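Local coordinates for malarial CLPB2 atpase/hsp101 protein (Plasmodium falciparum, PDB 4IRF) that serves as the N-terminal cargo-binding domain of a ClpA/ClpB-family AAA+ chaperone that probably uses ATP hydrolysis to unfold and translocate proteins, at residues A102-Y107 against V114-S119; N25-Y30 against P37-S42; I17-A22 against L41-K46. One frame throughout, in Å; residues are numbered along the deposited sequence.

Contact 1: A102-Y107 against V114-S119; sequences AAANKY and VEHLLS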
loop_
_atom_site.group_PDB
_atom_site.type_symbol
_atom_site.label_atom_id
_atom_site.label_comp_id
_atom_site.label_asym_id
_atom_site.label_seq_id
_atom_site.Cartn_x
_atom_site.Cartn_y
_atom_site.Cartn_z
ATOM N N ALA A 102 2.478 13.576 -3.084
ATOM C CA ALA A 102 1.726 14.792 -2.776
ATOM C C ALA A 102 1.346 14.877 -1.299
ATOM O O ALA A 102 1.377 15.979 -0.702
ATOM C CB ALA A 102 0.469 14.916 -3.666
ATOM N N ALA A 103 0.944 13.736 -0.736
ATOM C CA ALA A 103 0.546 13.695 0.667
ATOM C C ALA A 103 1.740 13.954 1.564
ATOM O O ALA A 103 1.614 14.681 2.550
ATOM C CB ALA A 103 -0.092 12.351 1.028
ATOM N N ALA A 104 2.896 13.371 1.231
ATOM C CA ALA A 104 4.120 13.591 1.997
ATOM C C ALA A 104 4.504 15.073 1.982
ATOM O O ALA A 104 4.806 15.658 3.009
ATOM C CB ALA A 104 5.260 12.724 1.487
ATOM N N ASN A 105 4.431 15.604 0.799
ATOM C CA ASN A 105 4.793 17.116 0.768
ATOM C C ASN A 105 3.800 18.090 1.579
ATOM O O ASN A 105 4.127 19.092 2.262
ATOM C CB ASN A 105 4.880 17.582 -0.691
ATOM C CG ASN A 105 6.121 17.040 -1.379
ATOM O OD1 ASN A 105 7.105 16.684 -0.707
ATOM N ND2 ASN A 105 6.090 16.964 -2.716
ATOM N N LYS A 106 2.543 17.600 1.479
ATOM C CA LYS A 106 1.529 18.347 2.232
ATOM C C LYS A 106 1.782 18.313 3.744
ATOM O O LYS A 106 1.589 19.326 4.431
ATOM C CB LYS A 106 0.091 17.877 1.936
ATOM C CG LYS A 106 -0.882 18.830 2.590
ATOM C CD LYS A 106 -2.350 18.472 2.592
ATOM C CE LYS A 106 -2.713 17.058 2.538
ATOM N NZ LYS A 106 -4.213 17.095 2.687
ATOM N N TYR A 107 2.191 17.153 4.257
ATOM C CA TYR A 107 2.449 17.008 5.692
ATOM C C TYR A 107 3.905 17.277 6.050
ATOM O O TYR A 107 4.382 16.886 7.120
ATOM C CB TYR A 107 1.952 15.659 6.202
ATOM C CG TYR A 107 0.445 15.562 6.194
ATOM C CD1 TYR A 107 -0.252 15.127 5.074
ATOM C CD2 TYR A 107 -0.296 15.936 7.313
ATOM C CE1 TYR A 107 -1.648 15.048 5.080
ATOM C CE2 TYR A 107 -1.683 15.877 7.306
ATOM C CZ TYR A 107 -2.347 15.428 6.202
ATOM O OH TYR A 107 -3.728 15.362 6.236
ATOM N N VAL A 114 5.437 4.940 4.849
ATOM C CA VAL A 114 4.334 4.009 4.687
ATOM C C VAL A 114 2.953 4.636 4.799
ATOM O O VAL A 114 2.051 4.241 4.078
ATOM C CB VAL A 114 4.485 2.822 5.679
ATOM C CG1 VAL A 114 3.428 1.789 5.435
ATOM C CG2 VAL A 114 5.836 2.188 5.497
ATOM N N GLU A 115 2.775 5.608 5.704
ATOM C CA GLU A 115 1.467 6.249 5.839
ATOM C C GLU A 115 1.104 7.006 4.571
ATOM O O GLU A 115 -0.075 7.137 4.237
ATOM C CB GLU A 115 1.483 7.268 6.980
ATOM C CG GLU A 115 1.662 6.638 8.376
ATOM C CD GLU A 115 3.116 6.392 8.767
ATOM O OE1 GLU A 115 4.037 6.437 7.913
ATOM O OE2 GLU A 115 3.341 6.135 9.983
ATOM N N HIS A 116 2.107 7.559 3.903
ATOM C CA HIS A 116 1.863 8.336 2.682
ATOM C C HIS A 116 1.477 7.407 1.535
ATOM O O HIS A 116 0.571 7.710 0.761
ATOM C CB HIS A 116 3.097 9.172 2.348
ATOM C CG HIS A 116 3.500 10.055 3.492
ATOM N ND1 HIS A 116 4.715 9.934 4.129
ATOM C CD2 HIS A 116 2.813 11.015 4.156
ATOM C CE1 HIS A 116 4.773 10.815 5.120
ATOM N NE2 HIS A 116 3.635 11.480 5.156
ATOM N N LEU A 117 2.126 6.253 1.489
ATOM C CA LEU A 117 1.774 5.203 0.550
ATOM C C LEU A 117 0.364 4.730 0.853
ATOM O O LEU A 117 -0.467 4.555 -0.064
ATOM C CB LEU A 117 2.805 4.069 0.639
ATOM C CG LEU A 117 2.673 2.933 -0.340
ATOM C CD1 LEU A 117 2.697 3.438 -1.787
ATOM C CD2 LEU A 117 3.818 1.992 -0.098
ATOM N N LEU A 118 0.042 4.582 2.147
ATOM C CA LEU A 118 -1.304 4.175 2.527
ATOM C C LEU A 118 -2.338 5.172 1.981
ATOM O O LEU A 118 -3.366 4.776 1.408
ATOM C CB LEU A 118 -1.413 3.998 4.063
ATOM C CG LEU A 118 -2.731 3.376 4.532
ATOM C CD1 LEU A 118 -2.705 1.877 4.398
ATOM C CD2 LEU A 118 -3.002 3.790 5.970
ATOM N N SER A 119 -2.045 6.471 2.097
ATOM C CA SER A 119 -2.965 7.488 1.621
ATOM C C SER A 119 -3.135 7.366 0.103
ATOM O O SER A 119 -4.249 7.422 -0.429
ATOM C CB SER A 119 -2.426 8.873 1.991
ATOM O OG SER A 119 -3.311 9.860 1.516
#
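Ala104 and His116 bring two helical segments together with their CA atoms 5.8 Å apart, where the axes of 102-106 and 114-119 pass at 9.0 Å with an angle of 127° between their N-to-C directions. The His116 imidazole lies flat against the backbone of Ala104 in a CH-pi contact: Ala104 CA sits 3.8 Å from the ring centroid, displaced toward the rim, and comes within 3.6 Å of His116 CD2. The Ala104 methyl extends the cover along the ring, with CB 3.8 Å from His116 CG. With CG anti to the carbonyl carbon (chi1 -56°), the ring lies beside its own backbone nitrogen, and ND1 accepts a bond from the backbone NH of Asp113. That bond restrains the ring's rotation and is consistent with a proton on NE2. One helical turn further on, Ser119 OG meets Ala103 CB at 4.1 Å, a looser touch at the side of the contact. Helix 138-151 lies beside the pair, its Leu145 touching His116, Tyr107 and Glu115, while Val114 and Leu117 turn to helices 14-29 and 37-46, and Leu118 packs on helix 48-56.

Contact 2: N25-Y30 against P37-S42; sequences NIAKSY and PIHILS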
loop_
_atom_site.group_PDB
_atom_site.type_symbol
_atom_site.label_atom_id
_atom_site.label_comp_id
_atom_site.label_asym_id
_atom_site.label_seq_id
_atom_site.Cartn_x
_atom_site.Cartn_y
_atom_site.Cartn_z
ATOM N N ASN A 25 6.727 -8.908 -6.202
ATOM C CA ASN A 25 6.729 -10.362 -6.060
ATOM C C ASN A 25 5.318 -10.943 -5.892
ATOM O O ASN A 25 4.988 -12.018 -6.424
ATOM C CB ASN A 25 7.682 -10.784 -4.944
ATOM C CG ASN A 25 9.139 -10.601 -5.337
ATOM O OD1 ASN A 25 9.497 -10.757 -6.511
ATOM N ND2 ASN A 25 9.978 -10.253 -4.368
ATOM N N ILE A 26 4.462 -10.224 -5.178
ATOM C CA ILE A 26 3.090 -10.671 -5.010
ATOM C C ILE A 26 2.382 -10.585 -6.363
ATOM O O ILE A 26 1.610 -11.468 -6.755
ATOM C CB ILE A 26 2.366 -9.807 -3.923
ATOM C CG1 ILE A 26 3.003 -10.071 -2.575
ATOM C CG2 ILE A 26 0.884 -10.099 -3.892
ATOM C CD1 ILE A 26 2.635 -9.069 -1.454
ATOM N N ALA A 27 2.654 -9.512 -7.105
ATOM C CA ALA A 27 2.058 -9.364 -8.417
ATOM C C ALA A 27 2.448 -10.552 -9.302
ATOM O O ALA A 27 1.596 -11.144 -9.952
ATOM C CB ALA A 27 2.481 -8.039 -9.055
ATOM N N LYS A 28 3.710 -10.898 -9.333
ATOM C CA LYS A 28 4.100 -12.023 -10.201
ATOM C C LYS A 28 3.395 -13.318 -9.754
ATOM O O LYS A 28 3.018 -14.105 -10.558
ATOM C CB LYS A 28 5.602 -12.230 -10.230
ATOM C CG LYS A 28 6.300 -11.045 -10.810
ATOM C CD LYS A 28 7.653 -11.324 -11.380
ATOM C CE LYS A 28 8.551 -11.780 -10.306
ATOM N NZ LYS A 28 8.577 -13.229 -10.272
ATOM N N SER A 29 3.259 -13.487 -8.459
ATOM C CA SER A 29 2.611 -14.696 -7.949
ATOM C C SER A 29 1.169 -14.834 -8.426
ATOM O O SER A 29 0.649 -15.957 -8.578
ATOM C CB SER A 29 2.672 -14.717 -6.429
ATOM O OG SER A 29 2.151 -15.937 -5.944
ATOM N N TYR A 30 0.530 -13.702 -8.693
ATOM C CA TYR A 30 -0.832 -13.666 -9.220
ATOM C C TYR A 30 -0.848 -13.470 -10.733
ATOM O O TYR A 30 -1.865 -13.087 -11.315
ATOM C CB TYR A 30 -1.684 -12.614 -8.468
ATOM C CG TYR A 30 -2.020 -13.085 -7.068
ATOM C CD1 TYR A 30 -3.185 -13.826 -6.820
ATOM C CD2 TYR A 30 -1.140 -12.878 -6.009
ATOM C CE1 TYR A 30 -3.475 -14.294 -5.538
ATOM C CE2 TYR A 30 -1.426 -13.339 -4.723
ATOM C CZ TYR A 30 -2.589 -14.053 -4.502
ATOM O OH TYR A 30 -2.879 -14.521 -3.245
ATOM N N PRO A 37 -2.305 -1.628 -7.309
ATOM C CA PRO A 37 -2.400 -1.182 -5.900
ATOM C C PRO A 37 -2.726 -2.301 -4.914
ATOM O O PRO A 37 -2.079 -2.317 -3.855
ATOM C CB PRO A 37 -3.490 -0.132 -5.933
ATOM C CG PRO A 37 -3.334 0.496 -7.334
ATOM C CD PRO A 37 -3.049 -0.732 -8.199
ATOM N N ILE A 38 -3.622 -3.230 -5.266
ATOM C CA ILE A 38 -3.936 -4.346 -4.366
ATOM C C ILE A 38 -2.693 -5.126 -4.004
ATOM O O ILE A 38 -2.538 -5.559 -2.861
ATOM C CB ILE A 38 -5.025 -5.281 -4.921
ATOM C CG1 ILE A 38 -5.380 -6.333 -3.860
ATOM C CG2 ILE A 38 -4.525 -5.941 -6.225
ATOM C CD1 ILE A 38 -5.937 -5.684 -2.561
ATOM N N HIS A 39 -1.757 -5.288 -4.952
ATOM C CA HIS A 39 -0.509 -5.983 -4.644
ATOM C C HIS A 39 0.358 -5.241 -3.651
ATOM O O HIS A 39 1.024 -5.857 -2.811
ATOM C CB HIS A 39 0.299 -6.223 -5.919
ATOM C CG HIS A 39 -0.464 -6.955 -6.957
ATOM N ND1 HIS A 39 -0.513 -6.555 -8.280
ATOM C CD2 HIS A 39 -1.213 -8.084 -6.873
ATOM C CE1 HIS A 39 -1.293 -7.386 -8.948
ATOM N NE2 HIS A 39 -1.721 -8.331 -8.119
ATOM N N ILE A 40 0.380 -3.911 -3.772
ATOM C CA ILE A 40 1.118 -3.094 -2.846
ATOM C C ILE A 40 0.474 -3.169 -1.468
ATOM O O ILE A 40 1.204 -3.266 -0.478
ATOM C CB ILE A 40 1.192 -1.641 -3.287
ATOM C CG1 ILE A 40 1.970 -1.588 -4.619
ATOM C CG2 ILE A 40 1.877 -0.799 -2.211
ATOM C CD1 ILE A 40 2.122 -0.170 -5.129
ATOM N N LEU A 41 -0.863 -3.134 -1.446
ATOM C CA LEU A 41 -1.600 -3.267 -0.148
ATOM C C LEU A 41 -1.248 -4.595 0.550
ATOM O O LEU A 41 -0.961 -4.602 1.761
ATOM C CB LEU A 41 -3.105 -3.083 -0.339
ATOM C CG LEU A 41 -3.865 -3.293 0.975
ATOM C CD1 LEU A 41 -3.414 -2.316 2.031
ATOM C CD2 LEU A 41 -5.343 -3.220 0.758
ATOM N N SER A 42 -1.214 -5.691 -0.212
ATOM C CA SER A 42 -0.856 -7.003 0.367
ATOM C C SER A 42 0.492 -6.899 1.058
ATOM O O SER A 42 0.656 -7.280 2.223
ATOM C CB SER A 42 -0.785 -8.064 -0.730
ATOM O OG SER A 42 -0.390 -9.329 -0.209
#
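Ala27 and His39 form the central CH-pi contact between helix 25-29 and helix 37-42. Ala27 CA stands 3.7 Å from the ring centroid and only 5° off the ring normal, almost exactly over the middle of the imidazole. The methyl leans to one side of this position, placing Ala27 CB 3.4 Å from His39 ND1. Ile38 CG2 lies over the opposite face, nearer the rim, so the imidazole is sandwiched between aliphatic groups, and the ring of His32 meets it edge-to-face.

Van der Waals packing continues along Ile26. Its CG1 branch, anti to the carbonyl carbon (chi1 -66°), carries CD1 across to the side chain of Ser42, where CD1 lies 3.3 Å from OG and 3.6 Å from CB. Ile26 CG2 comes alongside the same hydroxyl at 4.0 Å from Ser42 OG. Tyr30 CB adds a looser touch to His39 NE2.

The imidazole is steadied from its own side, where His39 ND1 accepts from the backbone NH of Lys36, just ahead of the helix, which limits rotation of the ring. Two successive helices, joined by a connection that carries strand 34-35 and inclined at 120° in these segments, pack histidine on alanine within the all-alpha Clp N-terminal domain; the same packing recurs in contact 1, consistent with two copies of the Clp amino-terminal motif.

Contact 3: I17-A22 against L41-K46; sequences INILNA and LSALAK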
loop_
_atom_site.group_PDB
_atom_site.type_symbol
_atom_site.label_atom_id
_atom_site.label_comp_id
_atom_site.label_asym_id
_atom_site.label_seq_id
_atom_site.Cartn_x
_atom_site.Cartn_y
_atom_site.Cartn_z
ATOM N N ILE A 17 10.235 1.480 -0.193
ATOM C CA ILE A 17 10.747 0.776 -1.377
ATOM C C ILE A 17 10.611 -0.741 -1.170
ATOM O O ILE A 17 10.227 -1.454 -2.082
ATOM C CB ILE A 17 12.230 1.096 -1.567
ATOM C CG1 ILE A 17 12.431 2.560 -1.955
ATOM C CG2 ILE A 17 12.829 0.230 -2.662
ATOM C CD1 ILE A 17 11.743 2.928 -3.219
ATOM N N ASN A 18 10.926 -1.224 0.031
ATOM C CA ASN A 18 10.804 -2.654 0.311
ATOM C C ASN A 18 9.373 -3.174 0.167
ATOM O O ASN A 18 9.148 -4.284 -0.320
ATOM C CB ASN A 18 11.370 -2.993 1.694
ATOM C CG ASN A 18 12.884 -2.817 1.760
ATOM O OD1 ASN A 18 13.578 -2.850 0.731
ATOM N ND2 ASN A 18 13.408 -2.643 2.976
ATOM N N ILE A 19 8.407 -2.371 0.596
ATOM C CA ILE A 19 7.016 -2.698 0.375
ATOM C C ILE A 19 6.715 -2.776 -1.129
ATOM O O ILE A 19 6.042 -3.703 -1.580
ATOM C CB ILE A 19 6.055 -1.672 1.052
ATOM C CG1 ILE A 19 5.971 -1.975 2.548
ATOM C CG2 ILE A 19 4.654 -1.798 0.536
ATOM C CD1 ILE A 19 5.531 -0.795 3.358
ATOM N N LEU A 20 7.179 -1.783 -1.885
ATOM C CA LEU A 20 6.968 -1.791 -3.332
ATOM C C LEU A 20 7.595 -3.017 -3.983
ATOM O O LEU A 20 6.967 -3.669 -4.802
ATOM C CB LEU A 20 7.536 -0.525 -3.950
ATOM C CG LEU A 20 6.852 0.754 -3.505
ATOM C CD1 LEU A 20 7.613 1.958 -4.089
ATOM C CD2 LEU A 20 5.405 0.765 -3.974
ATOM N N ASN A 21 8.819 -3.356 -3.602
ATOM C CA ASN A 21 9.456 -4.543 -4.178
ATOM C C ASN A 21 8.783 -5.855 -3.757
ATOM O O ASN A 21 8.721 -6.818 -4.528
ATOM C CB ASN A 21 10.935 -4.573 -3.823
ATOM C CG ASN A 21 11.737 -3.526 -4.569
ATOM O OD1 ASN A 21 11.356 -3.114 -5.661
ATOM N ND2 ASN A 21 12.885 -3.126 -4.001
ATOM N N ALA A 22 8.288 -5.912 -2.522
ATOM C CA ALA A 22 7.533 -7.099 -2.115
ATOM C C ALA A 22 6.238 -7.170 -2.910
ATOM O O ALA A 22 5.712 -8.267 -3.232
ATOM C CB ALA A 22 7.237 -7.103 -0.601
ATOM N N LEU A 41 -0.863 -3.134 -1.446
ATOM C CA LEU A 41 -1.600 -3.267 -0.148
ATOM C C LEU A 41 -1.248 -4.595 0.550
ATOM O O LEU A 41 -0.961 -4.602 1.761
ATOM C CB LEU A 41 -3.105 -3.083 -0.339
ATOM C CG LEU A 41 -3.865 -3.293 0.975
ATOM C CD1 LEU A 41 -3.414 -2.316 2.031
ATOM C CD2 LEU A 41 -5.343 -3.220 0.758
ATOM N N SER A 42 -1.214 -5.691 -0.212
ATOM C CA SER A 42 -0.856 -7.003 0.367
ATOM C C SER A 42 0.492 -6.899 1.058
ATOM O O SER A 42 0.656 -7.280 2.223
ATOM C CB SER A 42 -0.785 -8.064 -0.730
ATOM O OG SER A 42 -0.390 -9.329 -0.209
ATOM N N ALA A 43 1.468 -6.315 0.347
ATOM C CA ALA A 43 2.815 -6.110 0.877
ATOM C C ALA A 43 2.874 -5.196 2.117
ATOM O O ALA A 43 3.644 -5.419 3.054
ATOM C CB ALA A 43 3.728 -5.564 -0.242
ATOM N N LEU A 44 2.081 -4.138 2.092
ATOM C CA LEU A 44 2.101 -3.147 3.154
ATOM C C LEU A 44 1.536 -3.800 4.413
ATOM O O LEU A 44 2.183 -3.748 5.464
ATOM C CB LEU A 44 1.304 -1.913 2.712
ATOM C CG LEU A 44 1.477 -0.680 3.591
ATOM C CD1 LEU A 44 1.358 0.594 2.768
ATOM C CD2 LEU A 44 0.388 -0.703 4.644
ATOM N N ALA A 45 0.405 -4.493 4.254
ATOM C CA ALA A 45 -0.276 -5.147 5.395
ATOM C C ALA A 45 0.664 -6.138 6.089
ATOM O O ALA A 45 0.631 -6.284 7.313
ATOM C CB ALA A 45 -1.534 -5.811 4.946
ATOM N N LYS A 46 1.523 -6.805 5.316
ATOM C CA LYS A 46 2.387 -7.821 5.912
ATOM C C LYS A 46 3.759 -7.325 6.364
ATOM O O LYS A 46 4.474 -8.024 7.076
ATOM C CB LYS A 46 2.526 -9.022 4.985
ATOM C CG LYS A 46 3.492 -8.804 3.833
ATOM C CD LYS A 46 3.898 -10.153 3.230
ATOM C CE LYS A 46 4.615 -9.995 1.895
ATOM N NZ LYS A 46 4.804 -11.355 1.282
HETATM O O HOH W 1 6.249 -10.484 -1.448
#
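Ile19 is the first residue of 17-22 to meet 41-46, and it does so with both backbone and side chain. Ile19 CA lies 5.4 Å from Ala43 CA. The short helix axes approach to 8.1 Å, a close spacing permitted by the small Ala43 side chain. The Ala43 methyl presses against the backbone of the other helix, with CB 3.3 Å from Ile19 O. Ile19 reaches past this methyl to Leu44. Its CG2 branch, anti to the backbone nitrogen, rests on the start of that residue, 3.8 Å from Leu44 N, and also touches Leu44 CB. CD1, at the end of the other branch, comes to 4.1 Å from Leu44 CG, and the two side chains pass one another at a slant. Val114 and Leu117 of helix 114-121 touch both Ile19 and Leu44, and the group belongs to the buried hydrophobic core of this helical Clp N-terminal domain. Helices 14-29 and 37-46 run at 128° to each other in these segments. One turn beyond Ile19, Ala22 faces Ala43 methyl to methyl, CB to CB at 3.8 Å. Ile26, a further turn along the same helix, also touches Ala43 and Lys46. The carbonyl of Ala22 provides the polar link toward the outer edge of the contact. A water donates to Ala22 O at 2.9 Å and accepts from Lys46 NZ at 3.2 Å. Lys46 reaches it by an extended chain: chi1 is 78°, but every later torsion is close to anti, so the ammonium comes nearer to 17-22 although CB does not point at it.

From the N terminus, helix 14-29 is the first partner of both contact 3 and contact 2, and helix 37-46 is the second. Contact 2 closes the short connection between them, which carries strand 34-35; contact 3 spans the wider loop from 17-22 to 41-46 and encloses the connection that contact 2 closes, sharing Leu41 and Ser42 with it. Contact 1 follows in series, closing the loop between helices 91-106 and 114-121, and its centre lies about 20 Å from that of contact 2, on the opposite side of the chain's centre. Helix 114-121 of contact 1 packs against both helices of contacts 2 and 3, Leu117 also touching Ile40.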